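Local atomic coordinates of adenylate cyclase-like protein (Chlamydia trachomatis, PDB entry 4QO6), a protein that serves as a structural protein of the type III secretion system, in its inner-membrane ring, this chain being part of its periplasmic region. Residues A[142-147]-A[184-189]; A[151-156]-A[177-182]; A[169-174]-A[197-202]. All blocks are in the same frame, centred on the assembly; numbering follows the deposited sequence. Where two conformers were deposited one is given.

Contact 1: residues A[142-147]-A[184-189]; sequences KALAGH and QELQDI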
loop_
_atom_site.group_PDB
_atom_site.type_symbol
_atom_site.label_atom_id
_atom_site.label_comp_id
_atom_site.label_asym_id
_atom_site.label_seq_id
_atom_site.Cartn_x
_atom_site.Cartn_y
_atom_site.Cartn_z
ATOM N N LYS A 142 8.710 16.788 2.978
ATOM C CA LYS A 142 8.602 17.963 2.023
ATOM C C LYS A 142 7.123 18.419 1.845
ATOM O O LYS A 142 6.778 19.591 1.910
ATOM C CB LYS A 142 9.267 17.633 0.664
ATOM C CG LYS A 142 8.742 18.367 -0.596
ATOM C CD LYS A 142 9.365 19.757 -0.848
ATOM C CE LYS A 142 9.127 20.320 -2.266
ATOM N NZ LYS A 142 7.910 21.173 -2.405
ATOM N N ALA A 143 6.212 17.498 1.679
ATOM C CA ALA A 143 4.825 17.951 1.496
ATOM C C ALA A 143 4.364 18.714 2.749
ATOM O O ALA A 143 3.817 19.801 2.623
ATOM C CB ALA A 143 3.906 16.809 1.191
ATOM N N LEU A 144 4.612 18.141 3.943
ATOM C CA LEU A 144 4.208 18.717 5.229
ATOM C C LEU A 144 4.870 20.078 5.500
ATOM O O LEU A 144 4.222 20.996 5.869
ATOM C CB LEU A 144 4.597 17.755 6.374
ATOM C CG LEU A 144 3.912 16.367 6.488
ATOM C CD1 LEU A 144 4.640 15.422 7.440
ATOM C CD2 LEU A 144 2.455 16.486 6.897
ATOM N N ALA A 145 6.192 20.121 5.386
ATOM C CA ALA A 145 6.969 21.287 5.550
ATOM C C ALA A 145 6.508 22.366 4.575
ATOM O O ALA A 145 6.372 23.494 4.981
ATOM C CB ALA A 145 8.433 20.965 5.332
ATOM N N GLY A 146 6.214 22.024 3.325
ATOM C CA GLY A 146 5.640 22.992 2.390
ATOM C C GLY A 146 4.251 23.518 2.762
ATOM O O GLY A 146 3.985 24.709 2.582
ATOM N N HIS A 147 3.353 22.681 3.264
ATOM C CA HIS A 147 2.079 23.160 3.813
ATOM C C HIS A 147 2.272 24.130 5.009
ATOM O O HIS A 147 1.566 25.106 5.152
ATOM C CB HIS A 147 1.238 21.993 4.298
ATOM C CG HIS A 147 0.701 21.137 3.198
ATOM N ND1 HIS A 147 1.401 20.066 2.676
ATOM C CD2 HIS A 147 -0.478 21.185 2.529
ATOM C CE1 HIS A 147 0.678 19.507 1.720
ATOM N NE2 HIS A 147 -0.459 20.170 1.606
ATOM N N GLN A 184 -5.557 20.118 10.992
ATOM C CA GLN A 184 -6.595 19.275 10.373
ATOM C C GLN A 184 -6.209 18.869 8.955
ATOM O O GLN A 184 -6.297 17.706 8.579
ATOM C CB GLN A 184 -7.943 20.002 10.328
ATOM C CG GLN A 184 -8.688 19.970 11.643
ATOM C CD GLN A 184 -8.837 18.552 12.158
ATOM O OE1 GLN A 184 -9.203 17.641 11.403
ATOM N NE2 GLN A 184 -8.533 18.347 13.437
ATOM N N GLU A 185 -5.757 19.848 8.190
ATOM C CA GLU A 185 -5.425 19.662 6.788
ATOM C C GLU A 185 -4.190 18.769 6.580
ATOM O O GLU A 185 -4.146 17.999 5.616
ATOM C CB GLU A 185 -5.244 21.038 6.113
ATOM C CG GLU A 185 -6.520 21.888 6.117
ATOM C CD GLU A 185 -6.312 23.346 5.694
ATOM O OE1 GLU A 185 -5.171 23.756 5.360
ATOM O OE2 GLU A 185 -7.321 24.091 5.701
ATOM N N LEU A 186 -3.202 18.856 7.475
ATOM C CA LEU A 186 -2.050 17.947 7.444
ATOM C C LEU A 186 -2.473 16.478 7.666
ATOM O O LEU A 186 -1.856 15.562 7.109
ATOM C CB LEU A 186 -0.998 18.327 8.499
ATOM C CG LEU A 186 -0.338 19.714 8.427
ATOM C CD1 LEU A 186 0.697 19.921 9.520
ATOM C CD2 LEU A 186 0.301 19.951 7.076
ATOM N N GLN A 187 -3.507 16.254 8.477
ATOM C CA GLN A 187 -4.061 14.910 8.655
ATOM C C GLN A 187 -4.617 14.297 7.363
ATOM O O GLN A 187 -4.662 13.086 7.231
ATOM C CB GLN A 187 -5.181 14.913 9.692
ATOM C CG GLN A 187 -4.759 15.269 11.101
ATOM C CD GLN A 187 -5.777 14.824 12.139
ATOM O OE1 GLN A 187 -6.938 14.557 11.817
ATOM N NE2 GLN A 187 -5.343 14.737 13.393
ATOM N N ASP A 188 -5.060 15.133 6.432
ATOM C CA ASP A 188 -5.688 14.678 5.210
ATOM C C ASP A 188 -4.693 14.676 4.043
ATOM O O ASP A 188 -4.999 15.173 2.979
ATOM C CB ASP A 188 -6.936 15.547 4.931
ATOM C CG ASP A 188 -8.030 15.341 5.993
ATOM O OD1 ASP A 188 -8.508 14.199 6.107
ATOM O OD2 ASP A 188 -8.410 16.285 6.730
ATOM N N ILE A 189 -3.525 14.071 4.249
ATOM C CA ILE A 189 -2.450 13.980 3.242
ATOM C C ILE A 189 -1.901 12.553 3.093
ATOM O O ILE A 189 -1.686 11.867 4.079
ATOM C CB ILE A 189 -1.252 14.855 3.663
ATOM C CG1 ILE A 189 -1.532 16.322 3.353
ATOM C CG2 ILE A 189 0.055 14.406 3.003
ATOM C CD1 ILE A 189 -0.389 17.242 3.744
#

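Contact 2: residues A[151-156]-A[177-182]; sequences SGFANV and DKFRTV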
loop_
_atom_site.group_PDB
_atom_site.type_symbol
_atom_site.label_atom_id
_atom_site.label_comp_id
_atom_site.label_asym_id
_atom_site.label_seq_id
_atom_site.Cartn_x
_atom_site.Cartn_y
_atom_site.Cartn_z
ATOM N N SER A 151 1.321 28.287 4.917
ATOM C CA SER A 151 0.329 28.757 5.840
ATOM C C SER A 151 0.831 29.822 6.836
ATOM O O SER A 151 0.039 30.353 7.569
ATOM C CB SER A 151 -0.253 27.568 6.585
ATOM O OG SER A 151 -1.434 27.132 5.934
ATOM N N GLY A 152 2.112 30.129 6.838
ATOM C CA GLY A 152 2.697 31.065 7.785
ATOM C C GLY A 152 3.368 30.426 9.017
ATOM O O GLY A 152 3.540 31.111 10.040
ATOM N N PHE A 153 3.788 29.147 8.915
ATOM C CA PHE A 153 4.267 28.388 10.070
ATOM C C PHE A 153 5.608 27.732 9.830
ATOM O O PHE A 153 5.805 26.550 10.112
ATOM C CB PHE A 153 3.211 27.357 10.499
ATOM C CG PHE A 153 1.968 27.978 11.116
ATOM C CD1 PHE A 153 2.052 28.715 12.294
ATOM C CD2 PHE A 153 0.696 27.792 10.543
ATOM C CE1 PHE A 153 0.891 29.287 12.869
ATOM C CE2 PHE A 153 -0.460 28.361 11.106
ATOM C CZ PHE A 153 -0.358 29.099 12.293
ATOM N N ALA A 154 6.574 28.528 9.392
ATOM C CA ALA A 154 7.888 28.017 9.015
ATOM C C ALA A 154 9.079 27.711 9.978
ATOM O O ALA A 154 9.904 26.927 9.538
ATOM C CB ALA A 154 8.428 28.897 7.883
ATOM N N ASN A 155 9.307 28.198 11.212
ATOM C CA ASN A 155 8.429 28.359 12.364
ATOM C C ASN A 155 8.233 26.938 13.046
ATOM O O ASN A 155 9.084 26.502 13.839
ATOM C CB ASN A 155 7.155 29.122 11.996
ATOM C CG ASN A 155 6.486 29.759 13.184
ATOM O OD1 ASN A 155 6.963 29.651 14.312
ATOM N ND2 ASN A 155 5.347 30.416 12.941
ATOM N N VAL A 156 7.165 26.218 12.705
ATOM C CA VAL A 156 6.922 24.837 13.147
ATOM C C VAL A 156 7.659 23.794 12.310
ATOM O O VAL A 156 7.654 23.846 11.050
ATOM C CB VAL A 156 5.433 24.535 13.068
ATOM C CG1 VAL A 156 5.105 23.094 13.481
ATOM C CG2 VAL A 156 4.690 25.550 13.908
ATOM N N ASP A 177 -6.301 29.268 16.472
ATOM C CA ASP A 177 -7.367 28.744 15.583
ATOM C C ASP A 177 -6.945 28.528 14.114
ATOM O O ASP A 177 -7.392 27.585 13.472
ATOM C CB ASP A 177 -8.601 29.648 15.651
ATOM C CG ASP A 177 -9.365 29.497 16.967
ATOM O OD1 ASP A 177 -9.218 28.460 17.640
ATOM O OD2 ASP A 177 -10.109 30.420 17.342
ATOM N N LYS A 178 -6.087 29.393 13.590
ATOM C CA LYS A 178 -5.502 29.168 12.276
ATOM C C LYS A 178 -4.657 27.884 12.258
ATOM O O LYS A 178 -4.722 27.103 11.309
ATOM C CB LYS A 178 -4.646 30.368 11.866
ATOM C CG LYS A 178 -3.894 30.203 10.546
ATOM C CD LYS A 178 -3.688 31.535 9.837
ATOM C CE LYS A 178 -2.409 31.605 9.007
ATOM N NZ LYS A 178 -1.303 32.303 9.757
ATOM N N PHE A 179 -3.870 27.684 13.312
ATOM C CA PHE A 179 -3.007 26.508 13.433
ATOM C C PHE A 179 -3.771 25.180 13.567
ATOM O O PHE A 179 -3.422 24.202 12.925
ATOM C CB PHE A 179 -2.037 26.654 14.607
ATOM C CG PHE A 179 -0.994 25.566 14.647
ATOM C CD1 PHE A 179 -0.037 25.472 13.644
ATOM C CD2 PHE A 179 -0.982 24.623 15.679
ATOM C CE1 PHE A 179 0.930 24.472 13.675
ATOM C CE2 PHE A 179 -0.016 23.610 15.712
ATOM C CZ PHE A 179 0.938 23.539 14.713
ATOM N N ARG A 180 -4.789 25.153 14.416
ATOM C CA ARG A 180 -5.726 24.031 14.519
ATOM C C ARG A 180 -6.273 23.612 13.149
ATOM O O ARG A 180 -6.451 22.436 12.858
ATOM C CB ARG A 180 -6.879 24.467 15.409
ATOM C CG ARG A 180 -7.938 23.415 15.691
ATOM C CD ARG A 180 -8.656 23.691 17.014
ATOM N NE ARG A 180 -7.709 23.998 18.112
ATOM C CZ ARG A 180 -7.633 25.150 18.795
ATOM N NH1 ARG A 180 -8.461 26.160 18.543
ATOM N NH2 ARG A 180 -6.719 25.294 19.753
ATOM N N THR A 181 -6.561 24.606 12.321
ATOM C CA THR A 181 -7.030 24.396 10.954
ATOM C C THR A 181 -5.911 23.793 10.098
ATOM O O THR A 181 -6.119 22.792 9.418
ATOM C CB THR A 181 -7.559 25.742 10.384
ATOM O OG1 THR A 181 -8.767 26.071 11.082
ATOM C CG2 THR A 181 -7.829 25.698 8.878
ATOM N N VAL A 182 -4.723 24.388 10.149
ATOM C CA VAL A 182 -3.594 23.851 9.433
ATOM C C VAL A 182 -3.299 22.397 9.841
ATOM O O VAL A 182 -2.926 21.574 8.987
ATOM C CB VAL A 182 -2.349 24.710 9.646
ATOM C CG1 VAL A 182 -1.087 24.000 9.178
ATOM C CG2 VAL A 182 -2.518 26.032 8.923
#

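Contact 3: residues A[169-174]-A[197-202]; sequences GYINNK and NFVVLL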
loop_
_atom_site.group_PDB
_atom_site.type_symbol
_atom_site.label_atom_id
_atom_site.label_comp_id
_atom_site.label_asym_id
_atom_site.label_seq_id
_atom_site.Cartn_x
_atom_site.Cartn_y
_atom_site.Cartn_z
ATOM N N GLY A 169 7.879 23.196 18.069
ATOM C CA GLY A 169 8.181 24.587 17.796
ATOM C C GLY A 169 7.293 25.429 18.645
ATOM O O GLY A 169 6.773 24.965 19.675
ATOM N N TYR A 170 7.118 26.673 18.207
ATOM C CA TYR A 170 6.375 27.685 18.967
ATOM C C TYR A 170 5.448 28.477 18.054
ATOM O O TYR A 170 5.828 28.791 16.968
ATOM C CB TYR A 170 7.351 28.660 19.610
ATOM C CG TYR A 170 8.367 28.068 20.549
ATOM C CD1 TYR A 170 8.087 27.911 21.905
ATOM C CD2 TYR A 170 9.620 27.747 20.101
ATOM C CE1 TYR A 170 9.026 27.399 22.783
ATOM C CE2 TYR A 170 10.571 27.224 20.951
ATOM C CZ TYR A 170 10.286 27.053 22.286
ATOM O OH TYR A 170 11.261 26.523 23.099
ATOM N N ILE A 171 4.240 28.775 18.488
ATOM C CA ILE A 171 3.360 29.711 17.761
ATOM C C ILE A 171 2.887 30.885 18.636
ATOM O O ILE A 171 2.846 30.776 19.877
ATOM C CB ILE A 171 2.115 29.051 17.119
ATOM C CG1 ILE A 171 1.210 28.403 18.154
ATOM C CG2 ILE A 171 2.518 28.079 16.027
ATOM C CD1 ILE A 171 -0.187 28.119 17.652
ATOM N N ASN A 172 2.520 31.974 17.952
ATOM C CA ASN A 172 2.027 33.214 18.547
ATOM C C ASN A 172 0.635 32.935 19.053
ATOM O O ASN A 172 -0.105 32.279 18.345
ATOM C CB ASN A 172 1.998 34.281 17.440
ATOM C CG ASN A 172 1.676 35.666 17.947
ATOM O OD1 ASN A 172 0.542 35.955 18.334
ATOM N ND2 ASN A 172 2.669 36.545 17.911
ATOM N N ASN A 173 0.265 33.445 20.230
ATOM C CA ASN A 173 -1.034 33.059 20.846
ATOM C C ASN A 173 -2.239 33.405 19.989
ATOM O O ASN A 173 -3.181 32.623 19.886
ATOM C CB ASN A 173 -1.248 33.686 22.226
ATOM C CG ASN A 173 -2.168 32.850 23.107
ATOM O OD1 ASN A 173 -3.386 33.025 23.101
ATOM N ND2 ASN A 173 -1.587 31.931 23.861
ATOM N N LYS A 174 -2.189 34.571 19.360
ATOM C CA LYS A 174 -3.188 34.940 18.369
ATOM C C LYS A 174 -3.481 33.799 17.393
ATOM O O LYS A 174 -4.644 33.572 17.073
ATOM C CB LYS A 174 -2.744 36.186 17.594
ATOM C CG LYS A 174 -2.749 37.459 18.438
ATOM C CD LYS A 174 -2.164 38.676 17.723
ATOM C CE LYS A 174 -0.648 38.814 17.889
ATOM N NZ LYS A 174 0.112 38.238 16.744
ATOM N N ASN A 197 1.053 16.550 18.020
ATOM C CA ASN A 197 1.301 17.977 18.203
ATOM C C ASN A 197 1.948 18.388 19.553
ATOM O O ASN A 197 1.281 18.362 20.559
ATOM C CB ASN A 197 -0.031 18.681 18.030
ATOM C CG ASN A 197 0.089 20.176 18.010
ATOM O OD1 ASN A 197 1.165 20.729 18.015
ATOM N ND2 ASN A 197 -1.026 20.826 17.988
ATOM N N PHE A 198 3.234 18.770 19.559
ATOM C CA PHE A 198 3.918 19.258 20.774
ATOM C C PHE A 198 4.242 20.787 20.758
ATOM O O PHE A 198 4.976 21.317 21.613
ATOM C CB PHE A 198 5.192 18.468 21.019
ATOM C CG PHE A 198 4.952 16.988 21.269
ATOM C CD1 PHE A 198 4.434 16.549 22.467
ATOM C CD2 PHE A 198 5.250 16.038 20.298
ATOM C CE1 PHE A 198 4.208 15.197 22.694
ATOM C CE2 PHE A 198 5.034 14.680 20.523
ATOM C CZ PHE A 198 4.508 14.259 21.723
ATOM N N VAL A 199 3.624 21.497 19.818
ATOM C CA VAL A 199 3.871 22.914 19.622
ATOM C C VAL A 199 3.413 23.757 20.807
ATOM O O VAL A 199 2.280 23.654 21.265
ATOM C CB VAL A 199 3.159 23.393 18.357
ATOM C CG1 VAL A 199 3.076 24.940 18.283
ATOM C CG2 VAL A 199 3.879 22.771 17.171
ATOM N N VAL A 200 4.323 24.593 21.294
ATOM C CA VAL A 200 3.992 25.501 22.390
ATOM C C VAL A 200 3.191 26.734 21.889
ATOM O O VAL A 200 3.482 27.346 20.859
ATOM C CB VAL A 200 5.278 25.916 23.136
ATOM C CG1 VAL A 200 4.981 26.904 24.274
ATOM C CG2 VAL A 200 5.994 24.679 23.682
ATOM N N LEU A 201 2.163 27.082 22.635
ATOM C CA LEU A 201 1.385 28.266 22.383
ATOM C C LEU A 201 1.920 29.459 23.232
ATOM O O LEU A 201 1.734 29.508 24.452
ATOM C CB LEU A 201 -0.069 27.932 22.717
ATOM C CG LEU A 201 -1.123 28.986 22.400
ATOM C CD1 LEU A 201 -1.013 29.376 20.932
ATOM C CD2 LEU A 201 -2.515 28.465 22.724
ATOM N N LEU A 202 2.604 30.413 22.603
ATOM C CA LEU A 202 3.172 31.535 23.360
ATOM C C LEU A 202 2.121 32.545 23.710
ATOM O O LEU A 202 1.378 32.972 22.852
ATOM C CB LEU A 202 4.258 32.245 22.576
ATOM C CG LEU A 202 5.460 31.369 22.346
ATOM C CD1 LEU A 202 6.426 32.091 21.425
ATOM C CD2 LEU A 202 6.125 30.989 23.646
#

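Contact 1: residues A[142-147]-A[184-189]
L144 and H147, one turn apart on helix 137-150, meet L186 from helix 176-187 and I189 from the loop that follows that helix. The backbones come closest at L144 and L186, CA atoms 6.7 Å apart, and the side chains meet around that point. L186 puts a single methyl, CD2, to work on both partners. It lies 3.6 Å from H147 CB, low on the stem of the histidine rather than squarely against its ring, and 4.1 Å from L144 CD2. The stems of H147 and L186 run past one another, pointing opposite ways, whereas the two leucines converge at a slant and touch through a branch each. I189 reaches toward the histidine from the other helix's side. With chi2 at 180° its CG1 arm is fully stretched, and this carries CD1 over one face of the imidazole, 3.5 Å from the ring centroid and displaced toward the CE1 side, a CH-pi contact. The same methyl also reaches L144 CD2 at 4.3 Å, closing a small group of four side chains. H147 was modelled in two conformers, so the details of this methyl-ring contact are less certain than the leucine packing. The same caution covers the ring's ND1, turned back to the carbonyl oxygen of A143 one turn earlier at a distance too short to be trusted. Underneath, L144 continues onto V158 and F160 of strand 157-161, so this is where the two helices of the BON domain close over their sheet. No hydrogen bond or salt bridge crosses between the two segments; they are held together here by apolar burial and one methyl-on-imidazole contact, with the leucines buried and the histidine at the more open margin.

Contact 2: residues A[151-156]-A[177-182]
S151 and F153 lie along the flank of helix 176-187, their CA atoms 7.2 Å from that of V182 and 8.2 Å from that of F179, on either side of G152, whose positive phi of 97° ends helix 137-150 in a Schellman motif. The turn delivers the F153 ring to the second helix. There K178 and V182, a full helical turn apart, both approach it at the rim near its plane: K178 CG is 3.9 Å and V182 CG2 3.8 Å from F153 CE2. F179, the residue after K178, comes over the face instead. Its first torsion of -171° sets CG opposite the backbone nitrogen and lowers the ring edge-on, with CD1 above the middle of the F153 ring. The result is a T-shaped, edge-to-face pair, centroids 5.0 Å apart and planes at 73°. F179 CB adds to it by touching F153 CZ at 3.8 Å. From the opposite direction V156 pushes its CG2 methyl obliquely against the F179 ring, 3.9 Å from CE1. At the other end of the loop, S151 OG packs against the same V182 methyl that borders F153. Beyond CG, K178 bends so that its CE comes close to S151 O at the surface. Both phenylalanines and V156 also rest on I171 of strand 164-172, while V182 and V156 reach L148 of the preceding helix. The helix-strand-strand-helix-strand order from 137 to 202 is that of the BON fold, and this aromatic cluster forms part of its hydrophobic core, at the end where the loop leads from the first helix into the sheet.

Contact 3: residues A[169-174]-A[197-202]
I171 is tied to the neighbouring strand through both its backbone polar groups: its N gives a nearly straight bond to V200 O at 2.9 Å (171° at the hydrogen), and its O receives L202 N at 2.8 Å. V200 is used in the same double way, since its own N donates to G169 O at 3.0 Å. That third bond is less well aimed, the donor being tilted from the carbonyl plane, whereas the other two donors lie almost in line with the C=O bonds. G169 O is also approached by V199 CA, in a CA-H...O contact of 3.6 Å. G169 has a positive phi, in a backbone conformation that favours glycine. These are parallel strands, 170-172 beside 200-202, splayed by 33°. Helix 176-187 connects them as the beta-alpha-beta unit of the BON domain and covers the face that carries I171 and L201, F179 touching the former and A176 the latter. On that face I171 CD1 packs on L201 CD1 at 3.6 Å. I171 CG1 sits between the backbone nitrogen and the carbonyl carbon (chi1 61°), and CG2 is thereby turned to V199 CG1, 3.9 Å away. On the other face, at the surface, Y170 lies alongside V200, CD1 to CB at 3.7 Å, and L202 closes in on Y170 CB. Towards the end of the pair the bonding grows less certain: N173 ND2 makes at most a weak bond to L202 O, whose position is doubtful. N172 OD1 accepts K174 NZ from above its carbonyl plane and, weakly, K174 N. Earlier in strand 194-202, where it is interrupted, N197 OD1 accepts V199 N at 3.1 Å in an Asx turn, and F198 bonds through its backbone to L167 of strand 164-172.

All three contacts lie in the BON domain at residues 132-203, well to one side of the chain's centre. Contacts 1 and 2 both use helix 176-187, at successive levels, with centres 11 Å apart; along the chain contact 2 falls between the two segments of contact 1. Contact 3 joins the strands on either side of that helix in sequence, so its segments alternate with those of the other two. Its centre is 9 Å from that of contact 2, which it touches through F153 and F179 on I171, and 17 Å from that of contact 1, which it does not touch. Contact 2 thus links helix pairing to strand pairing within one compact module of an elongated periplasmic chain.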